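PDB 5GV3: lysosome-associated membrane glycoprotein 2 from Mus musculus, which acts in lysosome biogenesis, lysosomal pH regulation and autophagy, directly inhibiting the proton channel TMEM175. Local coordinates for residues I3-L6 / G11-L14; L88-N91 / V97-G100. All coordinates share one frame; numbering follows the deposited sequence.

Contact 1. Residues I3-L6 / G11-L14; sequences IVNL and GTCL. With NAG (2-acetamido-2-deoxy-beta-D-glucopyranose), chain L.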
ATOM      1  N   ILE A   3      -2.438 -10.302   0.501  1.00 39.65           N
ATOM      2  CA  ILE A   3      -1.594 -10.975   1.478  1.00 38.01           C
ATOM      3  C   ILE A   3      -0.189 -11.114   0.940  1.00 40.25           C
ATOM      4  O   ILE A   3       0.035 -11.686  -0.126  1.00 42.35           O
ATOM      5  CB  ILE A   3      -2.107 -12.376   1.858  1.00 45.46           C
ATOM      6  CG1 ILE A   3      -3.444 -12.284   2.592  1.00 51.09           C
ATOM      7  CG2 ILE A   3      -1.086 -13.076   2.750  1.00 46.13           C
ATOM      8  CD1 ILE A   3      -4.192 -13.607   2.656  1.00 51.72           C
ATOM      9  N   VAL A   4       0.757 -10.567   1.690  1.00 40.25           N
ATOM     10  CA  VAL A   4       2.166 -10.697   1.371  1.00 39.27           C
ATOM     11  C   VAL A   4       2.855 -11.356   2.550  1.00 41.55           C
ATOM     12  O   VAL A   4       3.013 -10.744   3.603  1.00 46.08           O
ATOM     13  CB  VAL A   4       2.789  -9.330   1.045  1.00 34.13           C
ATOM     14  CG1 VAL A   4       4.290  -9.452   0.807  1.00 34.21           C
ATOM     15  CG2 VAL A   4       2.102  -8.732  -0.180  1.00 43.27           C
ATOM     16  N   ASN A   5       3.220 -12.619   2.374  1.00 44.31           N
ATOM     17  CA  ASN A   5       3.847 -13.407   3.421  1.00 43.44           C
ATOM     18  C   ASN A   5       5.242 -13.815   2.963  1.00 47.29           C
ATOM     19  O   ASN A   5       5.406 -14.820   2.267  1.00 38.23           O
ATOM     20  CB  ASN A   5       2.976 -14.626   3.744  1.00 36.78           C
ATOM     21  CG  ASN A   5       3.543 -15.498   4.859  1.00 56.36           C
ATOM     22  OD1 ASN A   5       4.593 -15.209   5.434  1.00 47.51           O
ATOM     23  ND2 ASN A   5       2.826 -16.574   5.174  1.00 48.67           N
ATOM     24  N   LEU A   6       6.235 -12.996   3.310  1.00 37.40           N
ATOM     25  CA  LEU A   6       7.606 -13.235   2.900  1.00 43.02           C
ATOM     26  C   LEU A   6       8.324 -14.088   3.938  1.00 39.26           C
ATOM     27  O   LEU A   6       8.204 -13.847   5.139  1.00 49.22           O
ATOM     28  CB  LEU A   6       8.347 -11.914   2.726  1.00 33.27           C
ATOM     29  CG  LEU A   6       7.691 -10.925   1.758  1.00 47.64           C
ATOM     30  CD1 LEU A   6       8.484  -9.635   1.711  1.00 36.74           C
ATOM     31  CD2 LEU A   6       7.590 -11.551   0.392  1.00 36.09           C
ATOM     32  N   GLY A  11      12.001 -18.604   8.817  1.00 65.38           N
ATOM     33  CA  GLY A  11      10.566 -18.442   8.951  1.00 59.64           C
ATOM     34  C   GLY A  11      10.096 -17.150   8.318  1.00 58.82           C
ATOM     35  O   GLY A  11      10.845 -16.484   7.601  1.00 61.02           O
ATOM     36  N   THR A  12       8.839 -16.809   8.576  1.00 49.29           N
ATOM     37  CA  THR A  12       8.271 -15.553   8.117  1.00 45.82           C
ATOM     38  C   THR A  12       9.102 -14.365   8.591  1.00 55.24           C
ATOM     39  O   THR A  12       9.387 -14.246   9.781  1.00 54.81           O
ATOM     40  CB  THR A  12       6.839 -15.384   8.639  1.00 47.88           C
ATOM     41  OG1 THR A  12       6.012 -16.433   8.121  1.00 50.92           O
ATOM     42  CG2 THR A  12       6.270 -14.029   8.228  1.00 50.05           C
ATOM     43  N   CYS A  13       9.492 -13.485   7.668  1.00 44.12           N
ATOM     44  CA  CYS A  13      10.226 -12.283   8.062  1.00 50.01           C
ATOM     45  C   CYS A  13       9.383 -11.026   7.866  1.00 44.76           C
ATOM     46  O   CYS A  13       9.695  -9.980   8.424  1.00 48.98           O
ATOM     47  CB  CYS A  13      11.544 -12.159   7.294  1.00 48.07           C
ATOM     48  SG  CYS A  13      11.452 -12.500   5.531  1.00 60.88           S
ATOM     49  N   LEU A  14       8.302 -11.138   7.095  1.00 41.51           N
ATOM     50  CA  LEU A  14       7.365 -10.025   6.915  1.00 36.73           C
ATOM     51  C   LEU A  14       5.970 -10.567   6.607  1.00 40.44           C
ATOM     52  O   LEU A  14       5.808 -11.428   5.748  1.00 38.64           O
ATOM     53  CB  LEU A  14       7.819  -9.082   5.796  1.00 34.67           C
ATOM     54  CG  LEU A  14       6.933  -7.853   5.492  1.00 40.64           C
ATOM     55  CD1 LEU A  14       7.772  -6.647   5.083  1.00 46.71           C
ATOM     56  CD2 LEU A  14       5.854  -8.125   4.426  1.00 32.45           C
TER
HETATM   57  C1  NAG L 210       3.249 -17.489   6.185  1.00 50.91           C
HETATM   58  C2  NAG L 210       2.065 -18.121   6.949  1.00 49.80           C
HETATM   59  C3  NAG L 210       2.536 -19.227   7.900  1.00 60.02           C
HETATM   60  C4  NAG L 210       3.423 -20.220   7.160  1.00 56.65           C
HETATM   61  C5  NAG L 210       4.555 -19.480   6.453  1.00 51.22           C
HETATM   62  C6  NAG L 210       5.428 -20.393   5.626  1.00 46.17           C
HETATM   63  C7  NAG L 210       1.553 -16.292   8.638  1.00 64.59           C
HETATM   64  C8  NAG L 210       2.971 -16.315   9.146  1.00 60.38           C
HETATM   65  N2  NAG L 210       1.222 -17.135   7.638  1.00 49.50           N
HETATM   66  O3  NAG L 210       1.417 -19.899   8.466  1.00 57.78           O
HETATM   67  O4  NAG L 210       3.970 -21.157   8.081  1.00 54.39           O
HETATM   68  O5  NAG L 210       4.000 -18.517   5.546  1.00 47.74           O
HETATM   69  O6  NAG L 210       5.002 -20.411   4.268  1.00 59.33           O
HETATM   70  O7  NAG L 210       0.724 -15.527   9.119  1.00 74.99           O

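Contact 2. Residues L88-N91 / V97-G100; sequences LSYN and VFPG. With NAG (2-acetamido-2-deoxy-beta-D-glucopyranose), chain N.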
ATOM      1  N   LEU A  88       2.064   5.727  -4.880  1.00 43.66           N
ATOM      2  CA  LEU A  88       1.207   5.175  -5.915  1.00 42.36           C
ATOM      3  C   LEU A  88       1.624   5.727  -7.273  1.00 51.48           C
ATOM      4  O   LEU A  88       1.811   6.934  -7.426  1.00 48.31           O
ATOM      5  CB  LEU A  88      -0.259   5.508  -5.645  1.00 41.00           C
ATOM      6  CG  LEU A  88      -1.272   5.043  -6.690  1.00 44.43           C
ATOM      7  CD1 LEU A  88      -1.496   3.555  -6.563  1.00 48.53           C
ATOM      8  CD2 LEU A  88      -2.584   5.795  -6.540  1.00 41.20           C
ATOM      9  N   SER A  89       1.793   4.842  -8.248  1.00 50.44           N
ATOM     10  CA  SER A  89       2.055   5.268  -9.619  1.00 47.13           C
ATOM     11  C   SER A  89       0.964   4.744 -10.526  1.00 47.50           C
ATOM     12  O   SER A  89       0.617   3.562 -10.481  1.00 48.51           O
ATOM     13  CB  SER A  89       3.422   4.791 -10.107  1.00 45.06           C
ATOM     14  OG  SER A  89       4.452   5.277  -9.271  1.00 72.01           O
ATOM     15  N   TYR A  90       0.385   5.631 -11.323  1.00 46.01           N
ATOM     16  CA  TYR A  90      -0.644   5.208 -12.255  1.00 43.08           C
ATOM     17  C   TYR A  90      -0.373   5.731 -13.660  1.00 63.64           C
ATOM     18  O   TYR A  90       0.185   6.811 -13.847  1.00 53.10           O
ATOM     19  CB  TYR A  90      -2.038   5.615 -11.772  1.00 43.25           C
ATOM     20  CG  TYR A  90      -2.288   7.090 -11.574  1.00 46.46           C
ATOM     21  CD1 TYR A  90      -1.939   7.720 -10.388  1.00 45.97           C
ATOM     22  CD2 TYR A  90      -2.906   7.846 -12.563  1.00 48.42           C
ATOM     23  CE1 TYR A  90      -2.189   9.062 -10.193  1.00 42.36           C
ATOM     24  CE2 TYR A  90      -3.155   9.196 -12.381  1.00 41.03           C
ATOM     25  CZ  TYR A  90      -2.798   9.797 -11.195  1.00 47.19           C
ATOM     26  OH  TYR A  90      -3.047  11.138 -11.012  1.00 54.92           O
ATOM     27  N   ASN A  91      -0.736   4.908 -14.638  1.00 49.24           N
ATOM     28  CA  ASN A  91      -0.413   5.130 -16.034  1.00 57.82           C
ATOM     29  C   ASN A  91      -1.681   5.437 -16.826  1.00 47.78           C
ATOM     30  O   ASN A  91      -2.492   4.548 -17.071  1.00 62.66           O
ATOM     31  CB  ASN A  91       0.294   3.885 -16.565  1.00 62.94           C
ATOM     32  CG  ASN A  91       0.696   3.992 -18.014  1.00 71.83           C
ATOM     33  OD1 ASN A  91       0.293   4.906 -18.734  1.00 66.51           O
ATOM     34  ND2 ASN A  91       1.498   3.030 -18.458  1.00 81.70           N
ATOM     35  N   VAL A  97      -8.372   1.252 -17.917  1.00 61.14           N
ATOM     36  CA  VAL A  97      -8.898   1.805 -16.672  1.00 54.99           C
ATOM     37  C   VAL A  97      -9.026   3.331 -16.756  1.00 45.70           C
ATOM     38  O   VAL A  97      -9.830   3.929 -16.040  1.00 56.23           O
ATOM     39  CB  VAL A  97      -8.030   1.384 -15.461  1.00 53.10           C
ATOM     40  CG1 VAL A  97      -6.621   1.803 -15.664  1.00 52.79           C
ATOM     41  CG2 VAL A  97      -8.585   1.940 -14.146  1.00 48.06           C
ATOM     42  N   PHE A  98      -8.235   3.964 -17.626  1.00 58.16           N
ATOM     43  CA  PHE A  98      -8.340   5.415 -17.808  1.00 51.88           C
ATOM     44  C   PHE A  98      -8.757   5.799 -19.238  1.00 59.71           C
ATOM     45  O   PHE A  98      -7.966   6.387 -19.988  1.00 59.27           O
ATOM     46  CB  PHE A  98      -7.007   6.097 -17.469  1.00 43.55           C
ATOM     47  CG  PHE A  98      -6.494   5.788 -16.085  1.00 49.81           C
ATOM     48  CD1 PHE A  98      -7.077   6.361 -14.971  1.00 45.51           C
ATOM     49  CD2 PHE A  98      -5.414   4.943 -15.907  1.00 46.67           C
ATOM     50  CE1 PHE A  98      -6.605   6.082 -13.702  1.00 54.32           C
ATOM     51  CE2 PHE A  98      -4.934   4.660 -14.635  1.00 53.34           C
ATOM     52  CZ  PHE A  98      -5.534   5.231 -13.534  1.00 43.65           C
ATOM     53  N   PRO A  99     -10.008   5.486 -19.616  1.00 61.09           N
ATOM     54  CA  PRO A  99     -10.459   5.814 -20.974  1.00 73.28           C
ATOM     55  C   PRO A  99     -10.710   7.311 -21.154  1.00 67.52           C
ATOM     56  O   PRO A  99     -11.366   7.927 -20.311  1.00 65.57           O
ATOM     57  CB  PRO A  99     -11.763   5.024 -21.110  1.00 65.83           C
ATOM     58  CG  PRO A  99     -12.294   4.961 -19.717  1.00 68.89           C
ATOM     59  CD  PRO A  99     -11.081   4.863 -18.820  1.00 69.60           C
ATOM     60  N   GLY A 100     -10.207   7.881 -22.243  1.00 62.63           N
ATOM     61  CA  GLY A 100     -10.459   9.280 -22.540  1.00 70.48           C
ATOM     62  C   GLY A 100      -9.477  10.228 -21.880  1.00 66.92           C
ATOM     63  O   GLY A 100      -9.714  11.435 -21.831  1.00 61.33           O
TER
HETATM   64  C1  NAG N 212       1.924   3.002 -19.829  1.00 83.39           C
HETATM   65  C2  NAG N 212       3.262   2.324 -20.044  1.00 87.13           C
HETATM   66  C3  NAG N 212       3.622   2.380 -21.520  1.00 89.01           C
HETATM   67  C4  NAG N 212       2.514   1.750 -22.356  1.00 94.26           C
HETATM   68  C5  NAG N 212       1.142   2.336 -22.003  1.00 89.32           C
HETATM   69  C6  NAG N 212       0.003   1.546 -22.605  1.00 85.61           C
HETATM   70  C7  NAG N 212       4.844   2.283 -18.172  1.00 91.76           C
HETATM   71  C8  NAG N 212       5.935   3.015 -17.453  1.00 73.73           C
HETATM   72  N2  NAG N 212       4.315   2.908 -19.232  1.00 94.76           N
HETATM   73  O3  NAG N 212       4.850   1.694 -21.738  1.00106.61           O
HETATM   74  O4  NAG N 212       2.766   1.985 -23.736  1.00102.31           O
HETATM   75  O5  NAG N 212       0.923   2.330 -20.583  1.00 96.20           O
HETATM   76  O6  NAG N 212      -0.396   0.489 -21.742  1.00 84.59           O
HETATM   77  O7  NAG N 212       4.451   1.180 -17.807  1.00104.86           O

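Contact 1. Residues I3-L6 / G11-L14
Backbone hydrogen bonds between L6 and the C13-L14 corner carry this contact. L6 donates its N-H to the carbonyl of L14, L6 N to L14 O at 2.9 Å. In return, L6 O faces two amides: C13 N approaches to 2.9 Å, while the bond from L14 N is weak at 3.3 Å. Two residues thus stand opposite one, a classic beta bulge in an antiparallel hairpin, and the L6 carbonyl is gripped twice at the point where the second strand turns a corner at C13. The CA-H of T12 also leans on this oxygen.

One side-chain bond spans the strands. The hydroxyl of T12 donates to the amide oxygen of N5, T12 OG1 to N5 OD1 at 3.3 Å, lying in the amide plane on a lone pair with a C=O...O angle of 132°. N5 reaches it by setting CG anti to its backbone N (chi1 -179°). N5 ND2 carries the N-linked sugar through a 1.4 Å bond to C1, and the threonine probably helps fix the rotation of this amide. The acetamido methyl of the same sugar comes close to T12 OG1.

Apolar packing is lighter. L6 and L14 run side by side in the same direction, CD1 of L6 meeting CD2 of L14 at 4.1 Å; that same L14 methyl also touches V4 CG1. C13 SG lies against L6 CB.

C13 is disulfide-bonded to C51, and both leucines lean on C51 as well. The hairpin of strands 2-8 and 11-28 forms part of the mixed sheet, where strand 11-28 also pairs with 32-39 and 136-146, and V4 packs on W18 further along its partner strand.

Contact 2. Residues L88-N91 / V97-G100
A loop aromatic packs here against the end of a sheet strand: F98, in the connection between strands 81-91 and 106-117, folds back on Y90 and N91, the last residues of strand 81-91. That strand belongs to the four-stranded antiparallel sheet of this all-beta domain, the first lumenal domain of the protein, and the contact is buried, without any hydrogen bond between its two segments.

The two side chains cross at about a right angle, and the phenylalanine comes with its far end first. F98 CZ lies 3.8 Å from Y90 CD2 and 3.9 Å from Y90 CB, so it sits at the root of the tyrosine, far from the phenol hydroxyl. With ring centres 5.7 Å apart and planes inclined at 41°, the pair is oblique. The CB of Y90 points toward the loop, which brings CB and CD2 up to F98 CZ.

Mostly apolar side chains from both sheets surround the pair. I24 of strand 11-28 touches both aromatic side chains, I36 and I38 of strand 32-39 pack on F98, and V68 packs on Y90. The F98 ring also meets Y26 edge-to-face. The loop phenylalanine is thus packed among residues of both sheets.

N91 takes part through its backbone, since its side chain points away from the loop. That side chain is N-glycosylated: N91 ND2 is bonded to C1 of the sugar at 1.4 Å, and N91 OD1 accepts a hydrogen bond from the amide of S93, which probably helps hold the side-chain amide in place. The N91 carbonyl meets the ring of F98 obliquely, N91 O lying 3.2 Å from F98 CD2 and 3.5 Å from F98 CE2.

In the fold
Contacts 1 and 2 lie on opposite sides of the chain's centre, their midpoints 29 Å apart and their nearest atoms about 14 Å, and they do not touch. Contact 1 is a partly buried hairpin of the mixed sheet, held by backbone hydrogen bonding; contact 2 is buried, lacks such bonds and depends on aromatic packing of a loop against the four-stranded sheet. They are nevertheless related through strand 11-28: contact 1 uses its beginning, while I24 and Y26 further along pack around contact 2. Each includes a glycosylated asparagine, but the amide oxygen is held across the hairpin in contact 1 and by the adjoining loop in contact 2.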